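Local coordinates for activator of Hsp90 ATPase homologue 1/2-like C-terminal domain-containing protein (Mycobacterium smegmatis, PDB 3UID) that probably acts as a toxin, being a structural homologue of the type II toxin Rv2035 of Mycobacterium tuberculosis, and has the SRPBCC fold of the AHA1 family, at residues 16-21 with 123-128; 40-45 with 149-154; 62-67 with 76-81; 86-91 with 112-117. One frame throughout, in Å; residues are numbered along the deposited sequence.

How the interactions relate
Interactions 1, 3 and 4 are strand pairs of one antiparallel sheet, while interaction 2 joins two helices packed against it. Interactions 1 and 4 lie next to each other, with centres about 9 Å apart. Strands 109-118 and 121-129 are neighbours there, and Tyr126 meets Tyr113. Interaction 4 reaches interaction 3 through strands 88-96 and 73-84, although their centres are about 17 Å apart. Phe91 stacks on Trp78 at that junction. Interaction 2 touches interaction 1 through Ile152, which packs on Ile17, Ala19 and Phe21. It touches interaction 3 through Trp42, which meets Trp78 and Tyr64. Interactions 1 and 3 stay about 8 Å apart at their nearest atoms.

Interaction 1 of 4, residues 16-21 with 123-128; sequences TITAEF and RATYVG
Tyr126 and Phe21 reach toward each other from opposite directions along one face of the strand pair. The hydroxyl of Tyr126 meets the edge of the Phe21 ring, near its plane, with OH 3.5 Å from CE2. This hydroxyl is also hydrogen-bonded to Tyr32. Phe21 CE2 touches Ala124 as well, lying 3.7 Å from its CB. Nearer its root, Tyr126 turns an edge to the backbone, and CD2 sits 3.3 Å from Ile17 O. Its CG is anti to the carbonyl carbon (chi1 -52°), which directs the ring along the pair, an edge toward Ala19 CB.

Thr16, Thr18, Glu20, Arg123, Thr125 and Val127 occupy the other face. Thr16 and Val127 lie side by side and point the same way; OG1 of Thr16 rests against both methyls of Val127. The methyls of Thr16 and Thr125 meet at 3.7 Å between their CG2 atoms. A water joins OG1 of Thr18 to OG1 of Thr125. Glu20 and Arg123 also run alongside each other, their carboxylate and guanidinium planes 20° apart. OE2 of Glu20 approaches the guanidinium edge, 3.8 Å from NH2 of Arg123. This long salt bridge is doubtful, since Glu20 is modelled in two conformers.

Four backbone hydrogen bonds hold the strands together, two between Ile17 and Tyr126 and two between Ala19 and Ala124. The bond from Tyr126 N to Ile17 O is 2.9 Å long and nearly straight, 170° at the hydrogen. Ile17 and Phe21 pack on helix 144-158. A long C-terminal helix against an antiparallel sheet is the hallmark of the SRPBCC (Bet v 1-like) fold.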
loop_
_atom_site.group_PDB
_atom_site.type_symbol
_atom_site.label_atom_id
_atom_site.label_comp_id
_atom_site.label_asym_id
_atom_site.label_seq_id
_atom_site.Cartn_x
_atom_site.Cartn_y
_atom_site.Cartn_z
ATOM N N THR A 16 -2.658 1.878 -11.087
ATOM C CA THR A 16 -2.986 3.038 -10.273
ATOM C C THR A 16 -4.324 2.827 -9.589
ATOM O O THR A 16 -5.323 2.507 -10.240
ATOM C CB THR A 16 -3.017 4.319 -11.126
ATOM O OG1 THR A 16 -1.725 4.520 -11.715
ATOM C CG2 THR A 16 -3.343 5.515 -10.267
ATOM N N ILE A 17 -4.320 2.953 -8.270
ATOM C CA ILE A 17 -5.549 2.896 -7.502
ATOM C C ILE A 17 -5.781 4.275 -6.893
ATOM O O ILE A 17 -4.867 4.891 -6.337
ATOM C CB ILE A 17 -5.473 1.810 -6.427
ATOM C CG1 ILE A 17 -5.260 0.450 -7.101
ATOM C CG2 ILE A 17 -6.740 1.824 -5.580
ATOM C CD1 ILE A 17 -5.478 -0.741 -6.199
ATOM N N THR A 18 -6.996 4.778 -7.044
ATOM C CA THR A 18 -7.355 6.075 -6.498
ATOM C C THR A 18 -8.420 5.867 -5.431
ATOM O O THR A 18 -9.312 5.027 -5.586
ATOM C CB THR A 18 -7.890 7.010 -7.601
ATOM O OG1 THR A 18 -6.938 7.089 -8.671
ATOM C CG2 THR A 18 -8.151 8.411 -7.053
ATOM N N ALA A 19 -8.297 6.602 -4.334
ATOM C CA ALA A 19 -9.273 6.546 -3.255
ATOM C C ALA A 19 -9.627 7.945 -2.821
ATOM O O ALA A 19 -8.863 8.881 -3.046
ATOM C CB ALA A 19 -8.701 5.802 -2.065
ATOM N N GLU A 20 -10.806 8.070 -2.221
ATOM C CA GLU A 20 -11.192 9.299 -1.553
ATOM C C GLU A 20 -11.493 9.008 -0.093
ATOM O O GLU A 20 -12.188 8.047 0.235
ATOM C CB GLU A 20 -12.378 9.945 -2.262
ATOM C CG GLU A 20 -11.982 10.547 -3.598
ATOM C CD GLU A 20 -13.161 11.053 -4.401
ATOM O OE1 GLU A 20 -14.244 11.265 -3.816
ATOM O OE2 GLU A 20 -12.998 11.239 -5.626
ATOM N N PHE A 21 -10.936 9.833 0.790
ATOM C CA PHE A 21 -11.094 9.629 2.231
ATOM C C PHE A 21 -11.703 10.869 2.866
ATOM O O PHE A 21 -11.322 11.987 2.523
ATOM C CB PHE A 21 -9.733 9.385 2.882
ATOM C CG PHE A 21 -9.040 8.126 2.425
ATOM C CD1 PHE A 21 -9.647 6.886 2.579
ATOM C CD2 PHE A 21 -7.772 8.184 1.866
ATOM C CE1 PHE A 21 -8.996 5.721 2.173
ATOM C CE2 PHE A 21 -7.112 7.027 1.460
ATOM C CZ PHE A 21 -7.727 5.798 1.611
ATOM N N ARG A 123 -7.797 13.015 -1.565
ATOM C CA ARG A 123 -7.681 12.066 -2.653
ATOM C C ARG A 123 -6.306 11.425 -2.557
ATOM O O ARG A 123 -5.282 12.128 -2.487
ATOM C CB ARG A 123 -7.838 12.754 -4.002
ATOM C CG ARG A 123 -7.480 11.836 -5.167
ATOM C CD ARG A 123 -7.737 12.513 -6.492
ATOM N NE ARG A 123 -9.160 12.777 -6.676
ATOM C CZ ARG A 123 -9.672 13.397 -7.734
ATOM N NH1 ARG A 123 -8.873 13.820 -8.705
ATOM N NH2 ARG A 123 -10.981 13.594 -7.821
ATOM N N ALA A 124 -6.286 10.100 -2.534
ATOM C CA ALA A 124 -5.039 9.348 -2.489
ATOM C C ALA A 124 -4.840 8.638 -3.807
ATOM O O ALA A 124 -5.742 7.934 -4.265
ATOM C CB ALA A 124 -5.079 8.336 -1.371
ATOM N N THR A 125 -3.656 8.800 -4.393
ATOM C CA THR A 125 -3.330 8.131 -5.638
ATOM C C THR A 125 -2.122 7.243 -5.401
ATOM O O THR A 125 -1.070 7.725 -4.975
ATOM C CB THR A 125 -3.028 9.136 -6.754
ATOM O OG1 THR A 125 -4.154 10.020 -6.909
ATOM C CG2 THR A 125 -2.776 8.414 -8.064
ATOM N N TYR A 126 -2.295 5.950 -5.642
ATOM C CA TYR A 126 -1.242 4.972 -5.430
ATOM C C TYR A 126 -0.809 4.418 -6.786
ATOM O O TYR A 126 -1.553 3.660 -7.417
ATOM C CB TYR A 126 -1.772 3.824 -4.569
ATOM C CG TYR A 126 -2.454 4.227 -3.264
ATOM C CD1 TYR A 126 -1.743 4.266 -2.072
ATOM C CD2 TYR A 126 -3.814 4.530 -3.226
ATOM C CE1 TYR A 126 -2.376 4.589 -0.866
ATOM C CE2 TYR A 126 -4.457 4.865 -2.026
ATOM C CZ TYR A 126 -3.727 4.892 -0.856
ATOM O OH TYR A 126 -4.343 5.224 0.339
ATOM N N VAL A 127 0.382 4.805 -7.226
ATOM C CA VAL A 127 0.865 4.433 -8.555
ATOM C C VAL A 127 2.030 3.460 -8.443
ATOM O O VAL A 127 3.087 3.808 -7.909
ATOM C CB VAL A 127 1.345 5.653 -9.374
ATOM C CG1 VAL A 127 1.832 5.219 -10.762
ATOM C CG2 VAL A 127 0.236 6.710 -9.496
ATOM N N GLY A 128 1.829 2.255 -8.963
ATOM C CA GLY A 128 2.859 1.224 -8.987
ATOM C C GLY A 128 3.333 1.000 -10.407
ATOM O O GLY A 128 2.514 0.794 -11.305
HETATM O O HOH W 1 -5.918 9.259 -9.488
#

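Interaction 2 of 4, residues 40-45 with 149-154; sequences KVWGPP and SSAINQ
In this SRPBCC fold the end of helix 35-42 and the turn after it pack against the long C-terminal helix 144-158. Val41 and Gln154 form the centre of the contact, their CB atoms 3.9 Å apart. The carbonyl of Val41 points at the long helix. Its oxygen takes a CA-H...O contact from Ala151, 3.3 Å from CA, and also lies close to CB and CG of Gln154.

Gln154 bends at its second torsion (chi2 -56°). The fold of the chain lays the amide against Pro44, with NE2 3.8 Å from CB of the proline. CG of the same proline meets OG of Ser150, one helical turn earlier. Trp42 presents the edge of its indole to Ala151, whose CB lies in the ring plane and 3.8 Å from CD1. The rest of the indole extends to the sheet, where it meets Tyr64 and Trp78. Val41 also packs on Ile155 and Leu158, further along the long helix.

No direct hydrogen bond crosses between the segments. Two waters supply the polar links instead. One is hydrogen-bonded to both Val41 O and Ser150 OG, so the carbonyl beside the helix is satisfied through water. The other donates both its hydrogens, one to Lys40 O at 2.7 Å and one to Gln154 OE1 at 2.8 Å.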
loop_
_atom_site.group_PDB
_atom_site.type_symbol
_atom_site.label_atom_id
_atom_site.label_comp_id
_atom_site.label_asym_id
_atom_site.label_seq_id
_atom_site.Cartn_x
_atom_site.Cartn_y
_atom_site.Cartn_z
ATOM N N LYS A 40 -2.864 -1.898 11.222
ATOM C CA LYS A 40 -4.300 -1.995 11.440
ATOM C C LYS A 40 -5.058 -2.067 10.113
ATOM O O LYS A 40 -5.909 -2.935 9.916
ATOM C CB LYS A 40 -4.782 -0.802 12.276
ATOM C CG LYS A 40 -6.294 -0.741 12.465
ATOM C CD LYS A 40 -6.824 -1.913 13.320
ATOM C CE LYS A 40 -8.312 -1.716 13.626
ATOM N NZ LYS A 40 -8.830 -2.784 14.531
ATOM N N VAL A 41 -4.761 -1.143 9.207
ATOM C CA VAL A 41 -5.509 -1.087 7.955
ATOM C C VAL A 41 -5.151 -2.236 7.005
ATOM O O VAL A 41 -5.971 -2.661 6.179
ATOM C CB VAL A 41 -5.400 0.294 7.267
ATOM C CG1 VAL A 41 -5.962 1.374 8.213
ATOM C CG2 VAL A 41 -3.963 0.617 6.866
ATOM N N TRP A 42 -3.936 -2.745 7.147
ATOM C CA TRP A 42 -3.482 -3.893 6.361
ATOM C C TRP A 42 -3.985 -5.223 6.920
ATOM O O TRP A 42 -3.946 -6.246 6.223
ATOM C CB TRP A 42 -1.955 -3.934 6.319
ATOM C CG TRP A 42 -1.322 -3.014 5.347
ATOM C CD1 TRP A 42 -1.949 -2.218 4.430
ATOM C CD2 TRP A 42 0.080 -2.790 5.180
ATOM N NE1 TRP A 42 -1.021 -1.517 3.699
ATOM C CE2 TRP A 42 0.233 -1.851 4.138
ATOM C CE3 TRP A 42 1.223 -3.305 5.795
ATOM C CZ2 TRP A 42 1.485 -1.406 3.708
ATOM C CZ3 TRP A 42 2.474 -2.853 5.361
ATOM C CH2 TRP A 42 2.587 -1.926 4.328
ATOM N N GLY A 43 -4.442 -5.206 8.172
ATOM C CA GLY A 43 -4.834 -6.419 8.882
ATOM C C GLY A 43 -6.205 -6.377 9.540
ATOM O O GLY A 43 -6.310 -6.324 10.773
ATOM N N PRO A 44 -7.270 -6.450 8.730
ATOM C CA PRO A 44 -8.604 -6.702 9.288
ATOM C C PRO A 44 -8.615 -8.087 9.965
ATOM O O PRO A 44 -7.678 -8.873 9.776
ATOM C CB PRO A 44 -9.506 -6.675 8.052
ATOM C CG PRO A 44 -8.618 -7.065 6.925
ATOM C CD PRO A 44 -7.236 -6.607 7.265
ATOM N N PRO A 45 -9.641 -8.382 10.774
ATOM C CA PRO A 45 -9.641 -9.611 11.580
ATOM C C PRO A 45 -9.382 -10.885 10.770
ATOM O O PRO A 45 -8.650 -11.766 11.240
ATOM C CB PRO A 45 -11.055 -9.635 12.164
ATOM C CG PRO A 45 -11.448 -8.197 12.228
ATOM C CD PRO A 45 -10.862 -7.586 10.990
ATOM N N SER A 149 -7.590 -2.656 -2.025
ATOM C CA SER A 149 -8.964 -2.235 -1.745
ATOM C C SER A 149 -9.362 -2.476 -0.296
ATOM O O SER A 149 -10.015 -1.631 0.315
ATOM C CB SER A 149 -9.948 -2.940 -2.676
ATOM O OG SER A 149 -9.708 -2.591 -4.031
ATOM N N SER A 150 -9.006 -3.635 0.253
ATOM C CA SER A 150 -9.268 -3.893 1.662
ATOM C C SER A 150 -8.642 -2.833 2.564
ATOM O O SER A 150 -9.295 -2.346 3.492
ATOM C CB SER A 150 -8.749 -5.280 2.061
ATOM O OG SER A 150 -8.916 -5.517 3.460
ATOM N N ALA A 151 -7.385 -2.476 2.300
ATOM C CA ALA A 151 -6.703 -1.494 3.140
ATOM C C ALA A 151 -7.419 -0.152 3.058
ATOM O O ALA A 151 -7.613 0.520 4.067
ATOM C CB ALA A 151 -5.244 -1.363 2.742
ATOM N N ILE A 152 -7.820 0.229 1.855
ATOM C CA ILE A 152 -8.566 1.474 1.665
ATOM C C ILE A 152 -9.884 1.481 2.445
ATOM O O ILE A 152 -10.216 2.473 3.116
ATOM C CB ILE A 152 -8.778 1.743 0.173
ATOM C CG1 ILE A 152 -7.457 2.231 -0.430
ATOM C CG2 ILE A 152 -9.870 2.795 -0.054
ATOM C CD1 ILE A 152 -7.386 2.015 -1.955
ATOM N N ASN A 153 -10.605 0.368 2.410
ATOM C CA ASN A 153 -11.827 0.261 3.192
ATOM C C ASN A 153 -11.559 0.281 4.689
ATOM O O ASN A 153 -12.346 0.842 5.441
ATOM C CB ASN A 153 -12.629 -0.973 2.798
ATOM C CG ASN A 153 -13.132 -0.887 1.375
ATOM O OD1 ASN A 153 -13.367 0.212 0.853
ATOM N ND2 ASN A 153 -13.289 -2.039 0.732
ATOM N N GLN A 154 -10.446 -0.307 5.119
ATOM C CA GLN A 154 -10.099 -0.248 6.542
ATOM C C GLN A 154 -9.771 1.175 6.966
ATOM O O GLN A 154 -10.123 1.592 8.069
ATOM C CB GLN A 154 -8.963 -1.213 6.908
ATOM C CG GLN A 154 -9.376 -2.701 6.847
ATOM C CD GLN A 154 -10.572 -3.005 7.726
ATOM O OE1 GLN A 154 -10.590 -2.666 8.908
ATOM N NE2 GLN A 154 -11.592 -3.622 7.144
HETATM O O HOH W 2 -8.429 -3.521 10.496
HETATM O O HOH W 3 -6.672 -4.715 4.592
#

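Interaction 3 of 4, residues 62-67 with 76-81; sequences VTYFMT and GYWEIT
Tyr64 lays its ring over Gly76 on the facing strand. From CB the side chain turns into the position between the backbone N and the carbonyl carbon (chi1 57°), and this brings the ring across the partner backbone. The carbonyl oxygen of Gly76 lies against the middle of one ring face, 3.6 Å from CD1 of Tyr64. On the other flank, CD2 faces Gly76 N. Further out, CE2 and CZ each come to 3.4 Å from Gly76 CA. This CA makes a CH-pi contact, 3.8 Å from the ring centroid and 29° off its normal. CE1 lies close to Gly76 C and also reaches Trp78, where it meets CD1 and NE1. The edge of the tyrosine is turned to the face of the indole five-membered ring in an offset edge-to-face pair, with the planes at 73°. At the tip, OH touches Gly76 CA and is hydrogen-bonded to Asp93.

The two strands form a beta hairpin, 61-67 with 73-84, within the antiparallel sheet of the SRPBCC fold. Val62 pairs with Trp78, and Tyr64 with Gly76, each through two backbone hydrogen bonds. The shortest runs from Trp78 N to Val62 O, 2.7 Å long.

Val62 and Trp78 lie side by side on the same face as Tyr64. CG2 of Val62 touches CE3 of the indole at 4.0 Å and CD1 of Ile80 at 4.2 Å. On the reverse face, CG2 of Thr63 meets CB of Tyr77, while OG1 of Thr63 is hydrogen-bonded to Asp53 N on strand 50-54.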
loop_
_atom_site.group_PDB
_atom_site.type_symbol
_atom_site.label_atom_id
_atom_site.label_comp_id
_atom_site.label_asym_id
_atom_site.label_seq_id
_atom_site.Cartn_x
_atom_site.Cartn_y
_atom_site.Cartn_z
ATOM N N VAL A 62 10.536 -0.467 5.329
ATOM C CA VAL A 62 9.361 -1.003 6.006
ATOM C C VAL A 62 9.286 -2.476 5.655
ATOM O O VAL A 62 9.345 -2.841 4.481
ATOM C CB VAL A 62 8.065 -0.321 5.566
ATOM C CG1 VAL A 62 6.859 -0.932 6.296
ATOM C CG2 VAL A 62 8.145 1.186 5.807
ATOM N N THR A 63 9.155 -3.326 6.662
ATOM C CA THR A 63 9.017 -4.767 6.413
ATOM C C THR A 63 7.723 -5.273 7.019
ATOM O O THR A 63 7.315 -4.818 8.078
ATOM C CB THR A 63 10.206 -5.569 6.950
ATOM O OG1 THR A 63 10.304 -5.415 8.380
ATOM C CG2 THR A 63 11.491 -5.075 6.300
ATOM N N TYR A 64 7.054 -6.199 6.346
ATOM C CA TYR A 64 5.701 -6.561 6.771
ATOM C C TYR A 64 5.301 -7.989 6.417
ATOM O O TYR A 64 5.829 -8.594 5.468
ATOM C CB TYR A 64 4.683 -5.606 6.132
ATOM C CG TYR A 64 4.757 -5.575 4.624
ATOM C CD1 TYR A 64 5.451 -4.563 3.970
ATOM C CD2 TYR A 64 4.171 -6.577 3.856
ATOM C CE1 TYR A 64 5.537 -4.533 2.584
ATOM C CE2 TYR A 64 4.260 -6.557 2.469
ATOM C CZ TYR A 64 4.939 -5.524 1.846
ATOM O OH TYR A 64 5.037 -5.498 0.472
ATOM N N PHE A 65 4.365 -8.519 7.191
ATOM C CA PHE A 65 3.663 -9.745 6.834
ATOM C C PHE A 65 2.222 -9.393 6.531
ATOM O O PHE A 65 1.628 -8.553 7.208
ATOM C CB PHE A 65 3.676 -10.756 7.986
ATOM C CG PHE A 65 5.046 -11.193 8.407
ATOM C CD1 PHE A 65 5.975 -11.594 7.470
ATOM C CD2 PHE A 65 5.398 -11.207 9.749
ATOM C CE1 PHE A 65 7.236 -12.011 7.859
ATOM C CE2 PHE A 65 6.658 -11.627 10.149
ATOM C CZ PHE A 65 7.580 -12.026 9.196
ATOM N N MET A 66 1.663 -10.059 5.526
ATOM C CA MET A 66 0.259 -9.891 5.207
ATOM C C MET A 66 -0.364 -11.254 4.992
ATOM O O MET A 66 0.340 -12.251 4.810
ATOM C CB MET A 66 0.074 -9.044 3.949
ATOM C CG MET A 66 0.568 -7.615 4.066
ATOM S SD MET A 66 0.386 -6.757 2.498
ATOM C CE MET A 66 -1.374 -6.895 2.246
ATOM N N THR A 67 -1.690 -11.294 5.045
ATOM C CA THR A 67 -2.431 -12.507 4.730
ATOM C C THR A 67 -3.113 -12.312 3.381
ATOM O O THR A 67 -3.952 -11.427 3.233
ATOM C CB THR A 67 -3.516 -12.789 5.771
ATOM O OG1 THR A 67 -2.910 -12.908 7.055
ATOM C CG2 THR A 67 -4.239 -14.086 5.446
ATOM N N GLY A 76 6.888 -8.933 2.640
ATOM C CA GLY A 76 7.304 -7.942 1.674
ATOM C C GLY A 76 8.107 -6.875 2.369
ATOM O O GLY A 76 8.184 -6.832 3.604
ATOM N N TYR A 77 8.737 -6.020 1.576
ATOM C CA TYR A 77 9.503 -4.926 2.141
ATOM C C TYR A 77 9.446 -3.723 1.224
ATOM O O TYR A 77 9.316 -3.854 0.010
ATOM C CB TYR A 77 10.964 -5.344 2.379
ATOM C CG TYR A 77 11.656 -5.796 1.112
ATOM C CD1 TYR A 77 12.384 -4.903 0.342
ATOM C CD2 TYR A 77 11.544 -7.104 0.667
ATOM C CE1 TYR A 77 13.001 -5.309 -0.834
ATOM C CE2 TYR A 77 12.151 -7.515 -0.505
ATOM C CZ TYR A 77 12.886 -6.616 -1.245
ATOM O OH TYR A 77 13.496 -7.031 -2.410
ATOM N N TRP A 78 9.536 -2.549 1.832
ATOM C CA TRP A 78 9.639 -1.302 1.091
ATOM C C TRP A 78 11.023 -0.711 1.341
ATOM O O TRP A 78 11.462 -0.623 2.492
ATOM C CB TRP A 78 8.598 -0.311 1.584
ATOM C CG TRP A 78 7.158 -0.643 1.328
ATOM C CD1 TRP A 78 6.648 -1.706 0.633
ATOM C CD2 TRP A 78 6.039 0.114 1.776
ATOM N NE1 TRP A 78 5.276 -1.641 0.609
ATOM C CE2 TRP A 78 4.877 -0.534 1.309
ATOM C CE3 TRP A 78 5.906 1.296 2.515
ATOM C CZ2 TRP A 78 3.594 -0.056 1.586
ATOM C CZ3 TRP A 78 4.630 1.775 2.777
ATOM C CH2 TRP A 78 3.494 1.107 2.301
ATOM N N GLU A 79 11.708 -0.299 0.272
ATOM C CA GLU A 79 12.894 0.548 0.409
ATOM C C GLU A 79 12.455 1.965 0.087
ATOM O O GLU A 79 12.125 2.274 -1.061
ATOM C CB GLU A 79 14.019 0.102 -0.534
ATOM C CG GLU A 79 14.479 -1.336 -0.315
ATOM C CD GLU A 79 15.615 -1.752 -1.239
ATOM O OE1 GLU A 79 16.133 -0.908 -2.004
ATOM O OE2 GLU A 79 15.998 -2.940 -1.189
ATOM N N ILE A 80 12.426 2.821 1.106
ATOM C CA ILE A 80 11.940 4.187 0.940
ATOM C C ILE A 80 12.951 5.043 0.183
ATOM O O ILE A 80 14.122 5.118 0.562
ATOM C CB ILE A 80 11.613 4.842 2.300
ATOM C CG1 ILE A 80 10.723 3.925 3.141
ATOM C CG2 ILE A 80 10.957 6.197 2.100
ATOM C CD1 ILE A 80 9.385 3.594 2.533
ATOM N N THR A 81 12.494 5.682 -0.894
ATOM C CA THR A 81 13.386 6.519 -1.688
ATOM C C THR A 81 13.149 8.029 -1.542
ATOM O O THR A 81 14.078 8.822 -1.724
ATOM C CB THR A 81 13.336 6.139 -3.174
ATOM O OG1 THR A 81 12.000 6.302 -3.655
ATOM C CG2 THR A 81 13.788 4.691 -3.376
#

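Interaction 4 of 4, residues 86-91 with 112-117; sequences PHSFSF and VYTFTE
Tyr113 O is gripped by two donors of the facing strand. Ser88 OG gives a 2.8 Å bond from above the carbonyl plane, and Phe89 N a 3.1 Å bond within that plane. The serine hydroxyl can reach it because OG is anti to its own backbone N (chi1 -169°). Tyr113 N bonds back to Phe89 O. Further along, Phe115 N donates to His87 O at 2.7 Å.

The imidazole of His87 reaches past the end of the pair to Glu117. In the modelled conformer, one of two, NE2 of His87 donates to OE2 of Glu117 at 2.8 Å, and OE2 accepts on its syn lone pair. The ring and carboxylate planes are 66° apart. The same ring has Phe115 O at its edge, 3.0 Å from CD2. Both contacts are doubtful, since they rest on this one copy. Two residues, His87 and Ser88, sit opposite the single residue Asp84, a classic beta bulge.

Phe89, Phe91 and Tyr113 form an aromatic cluster on the opposite face from Ser88 and Ser90. Phe91 points its edge at the face of Tyr113, with CZ 3.6 Å from the tyrosine CZ and the planes at 79°. Phe89 meets Tyr113 obliquely, CZ to CD2 3.4 Å.

The cluster continues into the neighbouring strands, with Phe91 stacked on Trp78 of strand 73-84 and Tyr113 edge-to-face with Tyr126 of strand 121-129. Phe115 and Pro86 pack on helix 25-33.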
loop_
_atom_site.group_PDB
_atom_site.type_symbol
_atom_site.label_atom_id
_atom_site.label_comp_id
_atom_site.label_asym_id
_atom_site.label_seq_id
_atom_site.Cartn_x
_atom_site.Cartn_y
_atom_site.Cartn_z
ATOM N N PRO A 86 3.154 16.247 4.110
ATOM C CA PRO A 86 2.270 15.079 4.163
ATOM C C PRO A 86 1.737 14.710 2.784
ATOM O O PRO A 86 0.716 14.026 2.707
ATOM C CB PRO A 86 1.101 15.608 4.982
ATOM C CG PRO A 86 0.966 17.023 4.494
ATOM C CD PRO A 86 2.394 17.501 4.280
ATOM N N HIS A 87 2.392 15.140 1.711
ATOM C CA HIS A 87 1.803 14.955 0.386
ATOM C C HIS A 87 2.226 13.702 -0.363
ATOM O O HIS A 87 1.475 13.212 -1.192
ATOM C CB HIS A 87 2.011 16.183 -0.493
ATOM C CG HIS A 87 1.138 17.337 -0.117
ATOM N ND1 HIS A 87 1.640 18.499 0.427
ATOM C CD2 HIS A 87 -0.205 17.502 -0.190
ATOM C CE1 HIS A 87 0.645 19.335 0.668
ATOM N NE2 HIS A 87 -0.483 18.756 0.301
ATOM N N SER A 88 3.406 13.165 -0.081
ATOM C CA SER A 88 3.844 12.023 -0.887
ATOM C C SER A 88 5.005 11.260 -0.277
ATOM O O SER A 88 5.792 11.832 0.478
ATOM C CB SER A 88 4.263 12.526 -2.279
ATOM O OG SER A 88 4.455 11.458 -3.193
ATOM N N PHE A 89 5.080 9.962 -0.576
ATOM C CA PHE A 89 6.306 9.195 -0.372
ATOM C C PHE A 89 6.484 8.189 -1.497
ATOM O O PHE A 89 5.523 7.850 -2.193
ATOM C CB PHE A 89 6.436 8.587 1.048
ATOM C CG PHE A 89 5.441 7.496 1.374
ATOM C CD1 PHE A 89 5.775 6.160 1.191
ATOM C CD2 PHE A 89 4.191 7.806 1.893
ATOM C CE1 PHE A 89 4.873 5.139 1.514
ATOM C CE2 PHE A 89 3.284 6.788 2.221
ATOM C CZ PHE A 89 3.632 5.451 2.028
ATOM N N SER A 90 7.722 7.764 -1.709
ATOM C CA SER A 90 8.052 6.891 -2.828
ATOM C C SER A 90 8.908 5.752 -2.330
ATOM O O SER A 90 9.693 5.930 -1.392
ATOM C CB SER A 90 8.820 7.671 -3.889
ATOM O OG SER A 90 8.050 8.761 -4.378
ATOM N N PHE A 91 8.784 4.588 -2.963
ATOM C CA PHE A 91 9.499 3.413 -2.479
ATOM C C PHE A 91 9.566 2.309 -3.511
ATOM O O PHE A 91 8.745 2.249 -4.443
ATOM C CB PHE A 91 8.858 2.860 -1.187
ATOM C CG PHE A 91 7.423 2.412 -1.353
ATOM C CD1 PHE A 91 7.120 1.090 -1.670
ATOM C CD2 PHE A 91 6.381 3.323 -1.178
ATOM C CE1 PHE A 91 5.786 0.681 -1.817
ATOM C CE2 PHE A 91 5.040 2.930 -1.319
ATOM C CZ PHE A 91 4.746 1.609 -1.625
ATOM N N VAL A 112 4.737 5.348 -6.034
ATOM C CA VAL A 112 4.560 6.698 -5.524
ATOM C C VAL A 112 3.148 6.854 -4.958
ATOM O O VAL A 112 2.162 6.665 -5.673
ATOM C CB VAL A 112 4.774 7.760 -6.597
ATOM C CG1 VAL A 112 4.707 9.162 -5.967
ATOM C CG2 VAL A 112 6.110 7.553 -7.285
ATOM N N TYR A 113 3.057 7.194 -3.675
ATOM C CA TYR A 113 1.775 7.497 -3.046
ATOM C C TYR A 113 1.644 9.000 -2.898
ATOM O O TYR A 113 2.537 9.658 -2.359
ATOM C CB TYR A 113 1.718 6.893 -1.643
ATOM C CG TYR A 113 1.592 5.381 -1.576
ATOM C CD1 TYR A 113 1.788 4.575 -2.694
ATOM C CD2 TYR A 113 1.276 4.770 -0.365
ATOM C CE1 TYR A 113 1.655 3.174 -2.598
ATOM C CE2 TYR A 113 1.154 3.396 -0.252
ATOM C CZ TYR A 113 1.345 2.608 -1.366
ATOM O OH TYR A 113 1.217 1.248 -1.255
ATOM N N THR A 114 0.526 9.541 -3.367
ATOM C CA THR A 114 0.303 10.973 -3.306
ATOM C C THR A 114 -1.040 11.278 -2.648
ATOM O O THR A 114 -2.063 10.682 -3.006
ATOM C CB THR A 114 0.398 11.591 -4.709
ATOM O OG1 THR A 114 1.676 11.270 -5.269
ATOM C CG2 THR A 114 0.236 13.097 -4.651
ATOM N N PHE A 115 -1.019 12.202 -1.686
ATOM C CA PHE A 115 -2.202 12.589 -0.916
ATOM C C PHE A 115 -2.454 14.079 -1.126
ATOM O O PHE A 115 -1.618 14.924 -0.792
ATOM C CB PHE A 115 -1.992 12.293 0.576
ATOM C CG PHE A 115 -1.483 10.911 0.840
ATOM C CD1 PHE A 115 -2.286 9.813 0.584
ATOM C CD2 PHE A 115 -0.208 10.705 1.334
ATOM C CE1 PHE A 115 -1.824 8.530 0.811
ATOM C CE2 PHE A 115 0.264 9.420 1.555
ATOM C CZ PHE A 115 -0.552 8.330 1.301
ATOM N N THR A 116 -3.599 14.412 -1.708
ATOM C CA THR A 116 -3.906 15.812 -1.961
ATOM C C THR A 116 -5.285 16.192 -1.479
ATOM O O THR A 116 -6.182 15.354 -1.376
ATOM C CB THR A 116 -3.727 16.167 -3.443
ATOM O OG1 THR A 116 -4.496 15.268 -4.251
ATOM C CG2 THR A 116 -2.251 16.054 -3.829
ATOM N N GLU A 117 -5.444 17.473 -1.171
ATOM C CA GLU A 117 -6.685 17.966 -0.629
ATOM C C GLU A 117 -7.764 17.868 -1.692
ATOM O O GLU A 117 -7.563 18.260 -2.844
ATOM C CB GLU A 117 -6.513 19.415 -0.152
ATOM C CG GLU A 117 -5.438 19.616 0.931
ATOM C CD GLU A 117 -4.004 19.551 0.397
ATOM O OE1 GLU A 117 -3.814 19.519 -0.844
ATOM O OE2 GLU A 117 -3.064 19.531 1.226
#